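Local coordinates for protein dally-like, isoform A (Drosophila melanogaster, PDB 6XTZ) that binds Wnt and Hedgehog-family proteins as a glypican, probably at the cell surface, and shields the palmitoleate lipid of Wnt, enabling signalling at a distance, at residues P8-V13 with Q29-E34; T47-N52 with G237-Y242; T85-I90 with D443-D448; T130-G135 with V198-Y203. The protein carries 5 engineered substitutions. All coordinates share one frame; numbering follows the deposited sequence.

Interaction 1: residues P8-V13 with Q29-E34; sequences PNCSAV and QKPSNE. With NAG (2-acetamido-2-deoxy-beta-D-glucopyranose), chain B.
P31 and C10 make the middle of this small contact. SG of C10 lies 3.8 Å from CG of the P31 ring. The same sulfur is 3.7 Å from N of P31, so it lies alongside the ring where the ring joins the backbone. CB of C10 faces the backbone of Q29, with 3.6 Å between CB of C10 and O of Q29. P31 also meets P8. The two proline rings slide past each other in opposite directions, with CD of P8 and CG of P31 4.1 Å apart. The carbonyl O of P8 lies 3.4 Å from CG of P31. No hydrogen bond crosses between the segments, so the contact rests on van der Waals packing.

SG of C10 is set beside its own backbone N (chi1 -52°), on the side facing P31. There it forms a disulfide with C48, which fixes its place. This belongs to the cysteine-rich N-terminal end of the glypican core, where disulfides hold loops to one another. The two segments are loops before and after the short helix 14-19. S32 reaches the next layer through a backbone hydrogen bond with T47, and P8 packs on C48.

N9 points away from P31 and carries an N-linked glycan. Its ND2 is bonded to C1 of the sugar at 1.4 Å. CG of N9 is anti to the backbone N (chi1 -171°), which puts the amide beside the carbonyl carbon. The sugar lies by the residues that follow, with OG of S11 3.6 Å from C6 of NAG. A12 also borders this sugar.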
loop_
_atom_site.group_PDB
_atom_site.type_symbol
_atom_site.label_atom_id
_atom_site.label_comp_id
_atom_site.label_asym_id
_atom_site.label_seq_id
_atom_site.Cartn_x
_atom_site.Cartn_y
_atom_site.Cartn_z
ATOM N N PRO A 8 2.510 -41.444 29.771
ATOM C CA PRO A 8 1.908 -41.303 28.442
ATOM C C PRO A 8 1.977 -42.599 27.647
ATOM O O PRO A 8 2.791 -43.488 27.910
ATOM C CB PRO A 8 2.754 -40.208 27.788
ATOM C CG PRO A 8 4.083 -40.321 28.463
ATOM C CD PRO A 8 3.792 -40.729 29.882
ATOM N N ASN A 9 1.104 -42.687 26.645
ATOM C CA ASN A 9 1.021 -43.850 25.763
ATOM C C ASN A 9 1.791 -43.528 24.488
ATOM O O ASN A 9 1.260 -42.897 23.569
ATOM C CB ASN A 9 -0.433 -44.205 25.468
ATOM C CG ASN A 9 -0.574 -45.519 24.729
ATOM O OD1 ASN A 9 0.388 -46.274 24.592
ATOM N ND2 ASN A 9 -1.778 -45.802 24.252
ATOM N N CYS A 10 3.050 -43.968 24.432
ATOM C CA CYS A 10 3.891 -43.680 23.278
ATOM C C CYS A 10 3.500 -44.498 22.057
ATOM O O CYS A 10 3.869 -44.130 20.936
ATOM C CB CYS A 10 5.357 -43.929 23.626
ATOM S SG CYS A 10 5.886 -43.082 25.128
ATOM N N SER A 11 2.761 -45.593 22.245
ATOM C CA SER A 11 2.360 -46.417 21.112
ATOM C C SER A 11 1.284 -45.739 20.275
ATOM O O SER A 11 1.159 -46.026 19.079
ATOM C CB SER A 11 1.871 -47.779 21.603
ATOM O OG SER A 11 1.459 -48.592 20.519
ATOM N N ALA A 12 0.499 -44.844 20.877
ATOM C CA ALA A 12 -0.563 -44.166 20.145
ATOM C C ALA A 12 -0.042 -43.067 19.229
ATOM O O ALA A 12 -0.771 -42.634 18.330
ATOM C CB ALA A 12 -1.584 -43.578 21.123
ATOM N N VAL A 13 1.196 -42.614 19.427
ATOM C CA VAL A 13 1.753 -41.497 18.678
ATOM C C VAL A 13 2.998 -41.892 17.893
ATOM O O VAL A 13 3.708 -41.020 17.390
ATOM C CB VAL A 13 2.056 -40.304 19.605
ATOM C CG1 VAL A 13 0.767 -39.725 20.161
ATOM C CG2 VAL A 13 2.982 -40.736 20.733
ATOM N N GLN A 29 10.220 -46.649 22.646
ATOM C CA GLN A 29 9.019 -47.469 22.765
ATOM C C GLN A 29 8.284 -47.178 24.067
ATOM O O GLN A 29 7.052 -47.077 24.083
ATOM C CB GLN A 29 9.391 -48.947 22.668
ATOM C CG GLN A 29 10.170 -49.297 21.412
ATOM C CD GLN A 29 10.750 -50.696 21.448
ATOM O OE1 GLN A 29 10.700 -51.376 22.473
ATOM N NE2 GLN A 29 11.306 -51.134 20.324
ATOM N N LYS A 30 9.021 -47.038 25.160
ATOM C CA LYS A 30 8.476 -46.724 26.467
ATOM C C LYS A 30 8.787 -45.280 26.841
ATOM O O LYS A 30 9.739 -44.687 26.323
ATOM C CB LYS A 30 9.050 -47.669 27.531
ATOM C CG LYS A 30 8.808 -49.141 27.241
ATOM C CD LYS A 30 7.327 -49.427 27.042
ATOM C CE LYS A 30 7.083 -50.897 26.735
ATOM N NZ LYS A 30 7.545 -51.782 27.842
ATOM N N PRO A 31 7.992 -44.677 27.726
ATOM C CA PRO A 31 8.263 -43.293 28.132
ATOM C C PRO A 31 9.647 -43.145 28.748
ATOM O O PRO A 31 10.097 -43.990 29.526
ATOM C CB PRO A 31 7.159 -43.002 29.153
ATOM C CG PRO A 31 6.054 -43.928 28.780
ATOM C CD PRO A 31 6.721 -45.175 28.279
ATOM N N SER A 32 10.321 -42.057 28.386
ATOM C CA SER A 32 11.650 -41.750 28.896
ATOM C C SER A 32 11.534 -40.976 30.203
ATOM O O SER A 32 10.765 -40.014 30.296
ATOM C CB SER A 32 12.443 -40.942 27.867
ATOM O OG SER A 32 13.716 -40.577 28.369
ATOM N N ASN A 33 12.300 -41.395 31.207
ATOM C CA ASN A 33 12.260 -40.783 32.527
ATOM C C ASN A 33 13.191 -39.585 32.662
ATOM O O ASN A 33 13.184 -38.931 33.710
ATOM C CB ASN A 33 12.602 -41.821 33.602
ATOM C CG ASN A 33 11.679 -43.024 33.565
ATOM O OD1 ASN A 33 10.524 -42.949 33.985
ATOM N ND2 ASN A 33 12.187 -44.143 33.063
ATOM N N GLU A 34 13.990 -39.284 31.642
ATOM C CA GLU A 34 14.853 -38.113 31.697
ATOM C C GLU A 34 14.029 -36.831 31.632
ATOM O O GLU A 34 12.929 -36.798 31.072
ATOM C CB GLU A 34 15.868 -38.138 30.554
ATOM C CG GLU A 34 17.059 -39.047 30.801
ATOM C CD GLU A 34 18.148 -38.866 29.764
ATOM O OE1 GLU A 34 17.956 -39.306 28.611
ATOM O OE2 GLU A 34 19.194 -38.272 30.102
HETATM C C1 NAG B . -2.024 -47.029 23.538
HETATM C C2 NAG B . -3.368 -47.638 23.935
HETATM C C3 NAG B . -3.593 -48.948 23.188
HETATM C C4 NAG B . -3.445 -48.736 21.688
HETATM C C5 NAG B . -2.103 -48.079 21.376
HETATM C C6 NAG B . -1.940 -47.729 19.916
HETATM C C7 NAG B . -4.394 -47.307 26.140
HETATM C C8 NAG B . -4.319 -47.628 27.602
HETATM N N2 NAG B . -3.443 -47.848 25.371
HETATM O O3 NAG B . -4.893 -49.446 23.483
HETATM O O4 NAG B . -3.527 -49.984 21.009
HETATM O O5 NAG B . -1.976 -46.853 22.114
HETATM O O6 NAG B . -3.186 -47.405 19.316
HETATM O O7 NAG B . -5.276 -46.591 25.675
#

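Interaction 2: residues T47-N52 with G237-Y242; sequences TCCTYN and GACKGY
C49 and C239 are joined by a disulfide, with 2.0 Å between SG of C49 and SG of C239. Both sulfurs lie beside their own backbone N and anti to the carbonyl carbon, with chi1 near -69° in C49 and -61° in C239. The bridge between them has a torsion of -87°, close to the relaxed right angle of a disulfide.

The neighbouring backbone adds a second tie. N of C48 donates to O of C239 at 2.9 Å. The bond is nearly straight at the hydrogen and lies in the carbonyl plane. CB of C48 comes alongside that oxygen, at 3.5 Å from O of C239. Its sulfur turns elsewhere, into a disulfide with C10.

T47 forms an ST turn. OG1 is anti to its own backbone N, and it accepts from N of C49 at 3.2 Å. This holds the turn that presents C48 and C49 to the other segment. OG1 also lies 3.8 Å from CB of C239. A valine at T47 would probably leave N of C49 without this acceptor and let the turn slacken.

These paired cysteines belong to the disulfide-rich N-terminal lobe of the glypican core. They tie the start of the long helix 51-110 to the short helix 236-239. That short helix ends in a Schellman motif. N of Y242 bonds to O of G237, and N of G241 to O of A238 at 3.0 Å. G241 has the positive phi of such an end. M57 of helix 51-110 packs on both C49 and C239, and F17 of helix 14-19 touches C49.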
loop_
_atom_site.group_PDB
_atom_site.type_symbol
_atom_site.label_atom_id
_atom_site.label_comp_id
_atom_site.label_asym_id
_atom_site.label_seq_id
_atom_site.Cartn_x
_atom_site.Cartn_y
_atom_site.Cartn_z
ATOM N N THR A 47 8.118 -38.915 29.365
ATOM C CA THR A 47 7.749 -38.320 28.091
ATOM C C THR A 47 8.088 -39.287 26.967
ATOM O O THR A 47 8.992 -40.118 27.096
ATOM C CB THR A 47 8.467 -36.983 27.860
ATOM O OG1 THR A 47 8.224 -36.534 26.520
ATOM C CG2 THR A 47 9.966 -37.139 28.074
ATOM N N CYS A 48 7.356 -39.172 25.862
ATOM C CA CYS A 48 7.585 -40.013 24.694
ATOM C C CYS A 48 8.571 -39.401 23.710
ATOM O O CYS A 48 8.795 -39.976 22.640
ATOM C CB CYS A 48 6.262 -40.301 23.976
ATOM S SG CYS A 48 5.067 -41.228 24.951
ATOM N N CYS A 49 9.166 -38.261 24.043
ATOM C CA CYS A 49 10.081 -37.561 23.156
ATOM C C CYS A 49 11.462 -37.475 23.787
ATOM O O CYS A 49 11.592 -37.321 25.006
ATOM C CB CYS A 49 9.570 -36.152 22.841
ATOM S SG CYS A 49 8.093 -36.131 21.816
ATOM N N THR A 50 12.486 -37.579 22.951
ATOM C CA THR A 50 13.861 -37.359 23.367
ATOM C C THR A 50 14.279 -35.934 23.022
ATOM O O THR A 50 13.544 -35.180 22.382
ATOM C CB THR A 50 14.799 -38.367 22.701
ATOM O OG1 THR A 50 14.831 -38.128 21.289
ATOM C CG2 THR A 50 14.318 -39.790 22.954
ATOM N N TYR A 51 15.486 -35.572 23.459
ATOM C CA TYR A 51 16.016 -34.248 23.157
ATOM C C TYR A 51 16.241 -34.070 21.661
ATOM O O TYR A 51 16.041 -32.973 21.123
ATOM C CB TYR A 51 17.316 -34.025 23.928
ATOM C CG TYR A 51 17.865 -32.618 23.851
ATOM C CD1 TYR A 51 17.525 -31.668 24.805
ATOM C CD2 TYR A 51 18.746 -32.248 22.843
ATOM C CE1 TYR A 51 18.034 -30.385 24.747
ATOM C CE2 TYR A 51 19.261 -30.969 22.778
ATOM C CZ TYR A 51 18.902 -30.042 23.732
ATOM O OH TYR A 51 19.414 -28.768 23.668
ATOM N N ASN A 52 16.657 -35.135 20.970
ATOM C CA ASN A 52 16.887 -35.032 19.532
ATOM C C ASN A 52 15.575 -34.976 18.759
ATOM O O ASN A 52 15.481 -34.282 17.743
ATOM C CB ASN A 52 17.742 -36.203 19.054
ATOM C CG ASN A 52 19.145 -36.175 19.629
ATOM O OD1 ASN A 52 19.759 -35.113 19.747
ATOM N ND2 ASN A 52 19.657 -37.344 19.998
ATOM N N GLY A 237 2.144 -32.075 21.992
ATOM C CA GLY A 237 1.006 -32.923 22.307
ATOM C C GLY A 237 1.313 -34.395 22.118
ATOM O O GLY A 237 0.909 -35.232 22.928
ATOM N N ALA A 238 2.043 -34.731 21.051
ATOM C CA ALA A 238 2.402 -36.123 20.812
ATOM C C ALA A 238 3.400 -36.632 21.843
ATOM O O ALA A 238 3.457 -37.838 22.107
ATOM C CB ALA A 238 2.964 -36.288 19.401
ATOM N N CYS A 239 4.195 -35.735 22.433
ATOM C CA CYS A 239 5.140 -36.154 23.462
ATOM C C CYS A 239 4.443 -36.645 24.726
ATOM O O CYS A 239 5.060 -37.369 25.514
ATOM C CB CYS A 239 6.097 -35.010 23.798
ATOM S SG CYS A 239 7.101 -34.457 22.396
ATOM N N LYS A 240 3.183 -36.271 24.936
ATOM C CA LYS A 240 2.386 -36.793 26.037
ATOM C C LYS A 240 1.464 -37.927 25.610
ATOM O O LYS A 240 0.541 -38.273 26.353
ATOM C CB LYS A 240 1.564 -35.674 26.679
ATOM C CG LYS A 240 2.367 -34.718 27.548
ATOM C CD LYS A 240 1.448 -33.813 28.348
ATOM C CE LYS A 240 2.232 -32.980 29.341
ATOM N NZ LYS A 240 1.347 -32.172 30.224
ATOM N N GLY A 241 1.692 -38.513 24.438
ATOM C CA GLY A 241 0.844 -39.582 23.958
ATOM C C GLY A 241 -0.462 -39.136 23.345
ATOM O O GLY A 241 -1.282 -39.989 22.986
ATOM N N TYR A 242 -0.684 -37.831 23.208
ATOM C CA TYR A 242 -1.918 -37.307 22.642
ATOM C C TYR A 242 -1.812 -37.220 21.126
ATOM O O TYR A 242 -0.757 -36.887 20.581
ATOM C CB TYR A 242 -2.231 -35.927 23.221
ATOM C CG TYR A 242 -2.418 -35.910 24.722
ATOM C CD1 TYR A 242 -3.051 -36.959 25.377
ATOM C CD2 TYR A 242 -1.961 -34.843 25.484
ATOM C CE1 TYR A 242 -3.225 -36.943 26.749
ATOM C CE2 TYR A 242 -2.131 -34.818 26.856
ATOM C CZ TYR A 242 -2.763 -35.870 27.483
ATOM O OH TYR A 242 -2.931 -35.846 28.849
#

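Interaction 3: residues T85-I90 with D443-D448; sequences TKFKDI and DRIVRD
I445 packs against K86, F87 and I90 where two helices of the glypican helical bundle run antiparallel. Helix 51-110 and helix 441-455 approach here to 9.9 Å between the axes of these short segments, at 161° between their directions.

Apolar contacts carry the interface. The branches of I445 divide the work. CG1 is anti to the backbone N (chi1 -180°) and lies over the backbone of F87, 3.8 Å from its CA. CD1 goes on to the extended chain of K86, 3.7 Å from CD of K86. CG2 takes the other side, 3.9 Å from CD1 of I90. F87 presents its ring edge to both I445 and V446. The nearest atoms there are CE1 of F87 and CG2 of V446, at 3.7 Å. An alanine in place of I445 is likely to open a gap between K86, F87 and I90. Beyond the two segments, F87 meets Y203 edge to face and touches L442 and I449.

Polar contacts lie at the margin, with no direct hydrogen bond between the segments. D448 faces K86 with opposite charge but pairs with K83 and R452, by salt bridges. The fully extended chain of K86 carries NZ past I445 to a water at 2.7 Å. That water also reaches OD2 of D448, by a weak bond of 3.5 Å.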
loop_
_atom_site.group_PDB
_atom_site.type_symbol
_atom_site.label_atom_id
_atom_site.label_comp_id
_atom_site.label_asym_id
_atom_site.label_seq_id
_atom_site.Cartn_x
_atom_site.Cartn_y
_atom_site.Cartn_z
ATOM N N THR A 85 3.174 -1.056 -11.384
ATOM C CA THR A 85 3.894 -0.828 -12.632
ATOM C C THR A 85 2.936 -0.739 -13.814
ATOM O O THR A 85 3.123 0.092 -14.713
ATOM C CB THR A 85 4.922 -1.938 -12.856
ATOM O OG1 THR A 85 5.906 -1.894 -11.816
ATOM C CG2 THR A 85 5.611 -1.774 -14.205
ATOM N N LYS A 86 1.907 -1.589 -13.833
ATOM C CA LYS A 86 0.907 -1.511 -14.891
ATOM C C LYS A 86 0.144 -0.195 -14.824
ATOM O O LYS A 86 -0.179 0.399 -15.858
ATOM C CB LYS A 86 -0.054 -2.697 -14.790
ATOM C CG LYS A 86 -1.120 -2.732 -15.877
ATOM C CD LYS A 86 -2.066 -3.911 -15.694
ATOM C CE LYS A 86 -3.132 -3.940 -16.782
ATOM N NZ LYS A 86 -4.100 -5.058 -16.593
ATOM N N PHE A 87 -0.140 0.281 -13.611
ATOM C CA PHE A 87 -0.844 1.549 -13.446
ATOM C C PHE A 87 -0.023 2.709 -13.995
ATOM O O PHE A 87 -0.540 3.562 -14.728
ATOM C CB PHE A 87 -1.174 1.765 -11.970
ATOM C CG PHE A 87 -1.707 3.133 -11.657
ATOM C CD1 PHE A 87 -3.045 3.432 -11.859
ATOM C CD2 PHE A 87 -0.873 4.117 -11.149
ATOM C CE1 PHE A 87 -3.540 4.686 -11.566
ATOM C CE2 PHE A 87 -1.363 5.375 -10.854
ATOM C CZ PHE A 87 -2.696 5.659 -11.063
ATOM N N LYS A 88 1.266 2.760 -13.646
ATOM C CA LYS A 88 2.116 3.846 -14.122
ATOM C C LYS A 88 2.279 3.802 -15.637
ATOM O O LYS A 88 2.217 4.844 -16.300
ATOM C CB LYS A 88 3.480 3.784 -13.439
ATOM C CG LYS A 88 3.431 3.968 -11.933
ATOM C CD LYS A 88 4.804 3.755 -11.327
ATOM C CE LYS A 88 4.755 3.760 -9.812
ATOM N NZ LYS A 88 6.089 3.444 -9.238
ATOM N N ASP A 89 2.486 2.607 -16.199
ATOM C CA ASP A 89 2.669 2.488 -17.641
ATOM C C ASP A 89 1.420 2.922 -18.398
ATOM O O ASP A 89 1.516 3.541 -19.464
ATOM C CB ASP A 89 3.038 1.051 -18.011
ATOM C CG ASP A 89 4.405 0.646 -17.494
ATOM O OD1 ASP A 89 5.273 1.532 -17.340
ATOM O OD2 ASP A 89 4.613 -0.561 -17.247
ATOM N N ILE A 90 0.239 2.603 -17.866
ATOM C CA ILE A 90 -1.005 2.972 -18.535
ATOM C C ILE A 90 -1.179 4.486 -18.546
ATOM O O ILE A 90 -1.511 5.080 -19.578
ATOM C CB ILE A 90 -2.202 2.269 -17.868
ATOM C CG1 ILE A 90 -2.222 0.783 -18.233
ATOM C CG2 ILE A 90 -3.510 2.940 -18.265
ATOM C CD1 ILE A 90 -3.324 -0.001 -17.549
ATOM N N ASP A 443 -9.551 3.653 -15.644
ATOM C CA ASP A 443 -10.506 3.265 -14.613
ATOM C C ASP A 443 -10.425 1.775 -14.312
ATOM O O ASP A 443 -10.639 1.364 -13.167
ATOM C CB ASP A 443 -11.926 3.640 -15.036
ATOM C CG ASP A 443 -12.099 5.131 -15.254
ATOM O OD1 ASP A 443 -11.092 5.868 -15.207
ATOM O OD2 ASP A 443 -13.248 5.567 -15.468
ATOM N N ARG A 444 -10.109 0.956 -15.319
ATOM C CA ARG A 444 -10.056 -0.488 -15.116
ATOM C C ARG A 444 -8.903 -0.881 -14.200
ATOM O O ARG A 444 -9.060 -1.752 -13.337
ATOM C CB ARG A 444 -9.938 -1.200 -16.465
ATOM C CG ARG A 444 -11.114 -0.947 -17.395
ATOM C CD ARG A 444 -10.856 -1.492 -18.793
ATOM N NE ARG A 444 -10.696 -2.943 -18.804
ATOM C CZ ARG A 444 -10.504 -3.663 -19.904
ATOM N NH1 ARG A 444 -10.447 -3.065 -21.087
ATOM N NH2 ARG A 444 -10.369 -4.979 -19.824
ATOM N N ILE A 445 -7.735 -0.256 -14.373
ATOM C CA ILE A 445 -6.602 -0.590 -13.517
ATOM C C ILE A 445 -6.781 0.013 -12.129
ATOM O O ILE A 445 -6.331 -0.565 -11.131
ATOM C CB ILE A 445 -5.280 -0.149 -14.177
ATOM C CG1 ILE A 445 -4.080 -0.506 -13.294
ATOM C CG2 ILE A 445 -5.292 1.336 -14.484
ATOM C CD1 ILE A 445 -3.889 -1.988 -13.086
ATOM N N VAL A 446 -7.451 1.164 -12.031
ATOM C CA VAL A 446 -7.747 1.739 -10.722
ATOM C C VAL A 446 -8.728 0.855 -9.961
ATOM O O VAL A 446 -8.564 0.618 -8.757
ATOM C CB VAL A 446 -8.275 3.177 -10.873
ATOM C CG1 VAL A 446 -8.859 3.672 -9.557
ATOM C CG2 VAL A 446 -7.162 4.107 -11.332
ATOM N N ARG A 447 -9.758 0.346 -10.645
ATOM C CA ARG A 447 -10.690 -0.572 -9.995
ATOM C C ARG A 447 -10.002 -1.875 -9.613
ATOM O O ARG A 447 -10.298 -2.456 -8.562
ATOM C CB ARG A 447 -11.886 -0.856 -10.903
ATOM C CG ARG A 447 -12.796 0.331 -11.163
ATOM C CD ARG A 447 -14.009 -0.094 -11.975
ATOM N NE ARG A 447 -14.531 0.997 -12.794
ATOM C CZ ARG A 447 -15.404 1.902 -12.367
ATOM N NH1 ARG A 447 -15.858 1.855 -11.121
ATOM N NH2 ARG A 447 -15.822 2.858 -13.185
ATOM N N ASP A 448 -9.090 -2.357 -10.461
ATOM C CA ASP A 448 -8.370 -3.590 -10.157
ATOM C C ASP A 448 -7.524 -3.428 -8.900
ATOM O O ASP A 448 -7.582 -4.259 -7.987
ATOM C CB ASP A 448 -7.502 -3.990 -11.350
ATOM C CG ASP A 448 -6.854 -5.351 -11.174
ATOM O OD1 ASP A 448 -7.240 -6.085 -10.239
ATOM O OD2 ASP A 448 -5.959 -5.688 -11.976
HETATM O O HOH W 1 -6.463 -4.832 -15.302
#

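Interaction 4: residues T130-G135 with V198-Y203; sequences TYFANG and VATRTY
NH1 of R201 donates to O of F132 at 3.1 Å. The angle at the hydrogen is 135°, and the donor stands above the carbonyl plane. NH1 also makes a weak bond of 3.2 Å to O of A133. One nitrogen thus meets two carbonyls at the C-terminal end of helix 118-134, and the positive charge is probably welcome at that end of the helix dipole. The chain of R201 is extended from CG to NE, with CG anti to the backbone N (chi1 164°), which lets it reach the end of helix 118-134. It sits as a knob in a hole made by Y131, F132, A133 and N134.

The last turn also lies over the guanidinium. N of G135 is 3.5 Å above its plane, over the centre. G135 leaves the helix with positive phi, and a side chain at this position would run into NE of R201.

Nearer the backbone, CD of R201 lies over one face of the Y131 ring, 4.1 Å from the centroid, as a CH-pi contact. At the far end of the ring, OH of Y131 meets CG2 of V198 at 3.2 Å. The F132 ring meets the start of the R201 side chain, CD1 of F132 to CB of R201 3.9 Å, and its CE1 is 3.8 Å from CG2 of T200.

The two helices run nearly parallel, at 25° between the axes of these short segments. Other helices of the glypican bundle surround them. F132 meets F91 and T92 of helix 51-110. T200 touches L283 of helix 263-283, while V198 and T202 face helix 513-538.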
loop_
_atom_site.group_PDB
_atom_site.type_symbol
_atom_site.label_atom_id
_atom_site.label_comp_id
_atom_site.label_asym_id
_atom_site.label_seq_id
_atom_site.Cartn_x
_atom_site.Cartn_y
_atom_site.Cartn_z
ATOM N N THR A 130 6.681 15.283 -16.441
ATOM C CA THR A 130 7.775 15.240 -15.478
ATOM C C THR A 130 7.251 15.072 -14.057
ATOM O O THR A 130 7.858 14.356 -13.251
ATOM C CB THR A 130 8.630 16.502 -15.593
ATOM O OG1 THR A 130 9.151 16.606 -16.924
ATOM C CG2 THR A 130 9.789 16.459 -14.609
ATOM N N TYR A 131 6.122 15.706 -13.730
ATOM C CA TYR A 131 5.573 15.554 -12.387
ATOM C C TYR A 131 5.170 14.111 -12.118
ATOM O O TYR A 131 5.487 13.553 -11.060
ATOM C CB TYR A 131 4.373 16.475 -12.162
ATOM C CG TYR A 131 3.691 16.138 -10.855
ATOM C CD1 TYR A 131 4.255 16.516 -9.645
ATOM C CD2 TYR A 131 2.515 15.397 -10.827
ATOM C CE1 TYR A 131 3.658 16.190 -8.444
ATOM C CE2 TYR A 131 1.911 15.062 -9.628
ATOM C CZ TYR A 131 2.487 15.463 -8.440
ATOM O OH TYR A 131 1.894 15.138 -7.243
ATOM N N PHE A 132 4.448 13.491 -13.055
ATOM C CA PHE A 132 4.028 12.111 -12.838
ATOM C C PHE A 132 5.222 11.174 -12.759
ATOM O O PHE A 132 5.146 10.126 -12.107
ATOM C CB PHE A 132 3.071 11.657 -13.940
ATOM C CG PHE A 132 2.507 10.282 -13.714
ATOM C CD1 PHE A 132 1.513 10.077 -12.771
ATOM C CD2 PHE A 132 2.983 9.194 -14.428
ATOM C CE1 PHE A 132 0.996 8.813 -12.549
ATOM C CE2 PHE A 132 2.468 7.928 -14.214
ATOM C CZ PHE A 132 1.474 7.738 -13.273
ATOM N N ALA A 133 6.335 11.536 -13.400
ATOM C CA ALA A 133 7.515 10.682 -13.395
ATOM C C ALA A 133 8.259 10.765 -12.066
ATOM O O ALA A 133 8.483 9.746 -11.404
ATOM C CB ALA A 133 8.441 11.056 -14.555
ATOM N N ASN A 134 8.654 11.975 -11.657
ATOM C CA ASN A 134 9.469 12.147 -10.461
ATOM C C ASN A 134 8.854 13.041 -9.393
ATOM O O ASN A 134 9.376 13.077 -8.274
ATOM C CB ASN A 134 10.860 12.692 -10.832
ATOM C CG ASN A 134 10.803 14.029 -11.554
ATOM O OD1 ASN A 134 9.901 14.840 -11.335
ATOM N ND2 ASN A 134 11.779 14.267 -12.424
ATOM N N GLY A 135 7.783 13.772 -9.698
ATOM C CA GLY A 135 7.114 14.576 -8.696
ATOM C C GLY A 135 7.803 15.864 -8.316
ATOM O O GLY A 135 7.376 16.512 -7.354
ATOM N N VAL A 198 -1.852 14.935 -8.736
ATOM C CA VAL A 198 -1.331 14.556 -7.426
ATOM C C VAL A 198 -1.963 13.249 -6.963
ATOM O O VAL A 198 -1.273 12.342 -6.489
ATOM C CB VAL A 198 -1.554 15.686 -6.405
ATOM C CG1 VAL A 198 -1.150 15.227 -5.013
ATOM C CG2 VAL A 198 -0.764 16.920 -6.803
ATOM N N ALA A 199 -3.285 13.128 -7.108
ATOM C CA ALA A 199 -3.961 11.902 -6.696
ATOM C C ALA A 199 -3.534 10.717 -7.554
ATOM O O ALA A 199 -3.387 9.599 -7.047
ATOM C CB ALA A 199 -5.476 12.091 -6.755
ATOM N N THR A 200 -3.324 10.943 -8.853
ATOM C CA THR A 200 -2.945 9.848 -9.741
ATOM C C THR A 200 -1.541 9.346 -9.428
ATOM O O THR A 200 -1.311 8.135 -9.327
ATOM C CB THR A 200 -3.043 10.295 -11.200
ATOM O OG1 THR A 200 -4.364 10.786 -11.463
ATOM C CG2 THR A 200 -2.744 9.131 -12.134
ATOM N N ARG A 201 -0.587 10.264 -9.270
ATOM C CA ARG A 201 0.783 9.864 -8.967
ATOM C C ARG A 201 0.876 9.211 -7.594
ATOM O O ARG A 201 1.500 8.155 -7.440
ATOM C CB ARG A 201 1.718 11.069 -9.053
ATOM C CG ARG A 201 3.061 10.832 -8.388
ATOM C CD ARG A 201 4.037 11.968 -8.637
ATOM N NE ARG A 201 5.231 11.829 -7.806
ATOM C CZ ARG A 201 6.259 11.037 -8.096
ATOM N NH1 ARG A 201 6.249 10.303 -9.201
ATOM N NH2 ARG A 201 7.300 10.978 -7.277
ATOM N N THR A 202 0.256 9.826 -6.583
ATOM C CA THR A 202 0.336 9.293 -5.227
ATOM C C THR A 202 -0.277 7.900 -5.140
ATOM O O THR A 202 0.222 7.038 -4.407
ATOM C CB THR A 202 -0.350 10.248 -4.250
ATOM O OG1 THR A 202 0.223 11.556 -4.380
ATOM C CG2 THR A 202 -0.181 9.768 -2.814
ATOM N N TYR A 203 -1.355 7.660 -5.889
ATOM C CA TYR A 203 -2.002 6.352 -5.887
ATOM C C TYR A 203 -1.023 5.259 -6.303
ATOM O O TYR A 203 -0.893 4.230 -5.628
ATOM C CB TYR A 203 -3.209 6.388 -6.824
ATOM C CG TYR A 203 -4.157 5.215 -6.717
ATOM C CD1 TYR A 203 -4.976 5.056 -5.607
ATOM C CD2 TYR A 203 -4.262 4.288 -7.747
ATOM C CE1 TYR A 203 -5.855 3.995 -5.517
ATOM C CE2 TYR A 203 -5.138 3.224 -7.665
ATOM C CZ TYR A 203 -5.932 3.082 -6.547
ATOM O OH TYR A 203 -6.807 2.025 -6.459
#

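Overall arrangement
From the N terminus, interaction 1 closes first, a short loop holding helix 14-19. Interaction 2 opens later and joins the start of helix 51-110 to the end of helix 236-239. The two touch, through the C10–C48 disulfide and a probable S32–T47 backbone hydrogen bond, and together they tie up one end of the elongated molecule. Interaction 3 opens further along helix 51-110 and closes at helix 441-455, so it crosses interaction 2. Interaction 4 ties helix 118-134 to helix 185-216 and falls within the loops of both interactions 2 and 3. Interactions 3 and 4 touch in the middle of the bundle, about 54 and 59 Å from interaction 2, centre to centre.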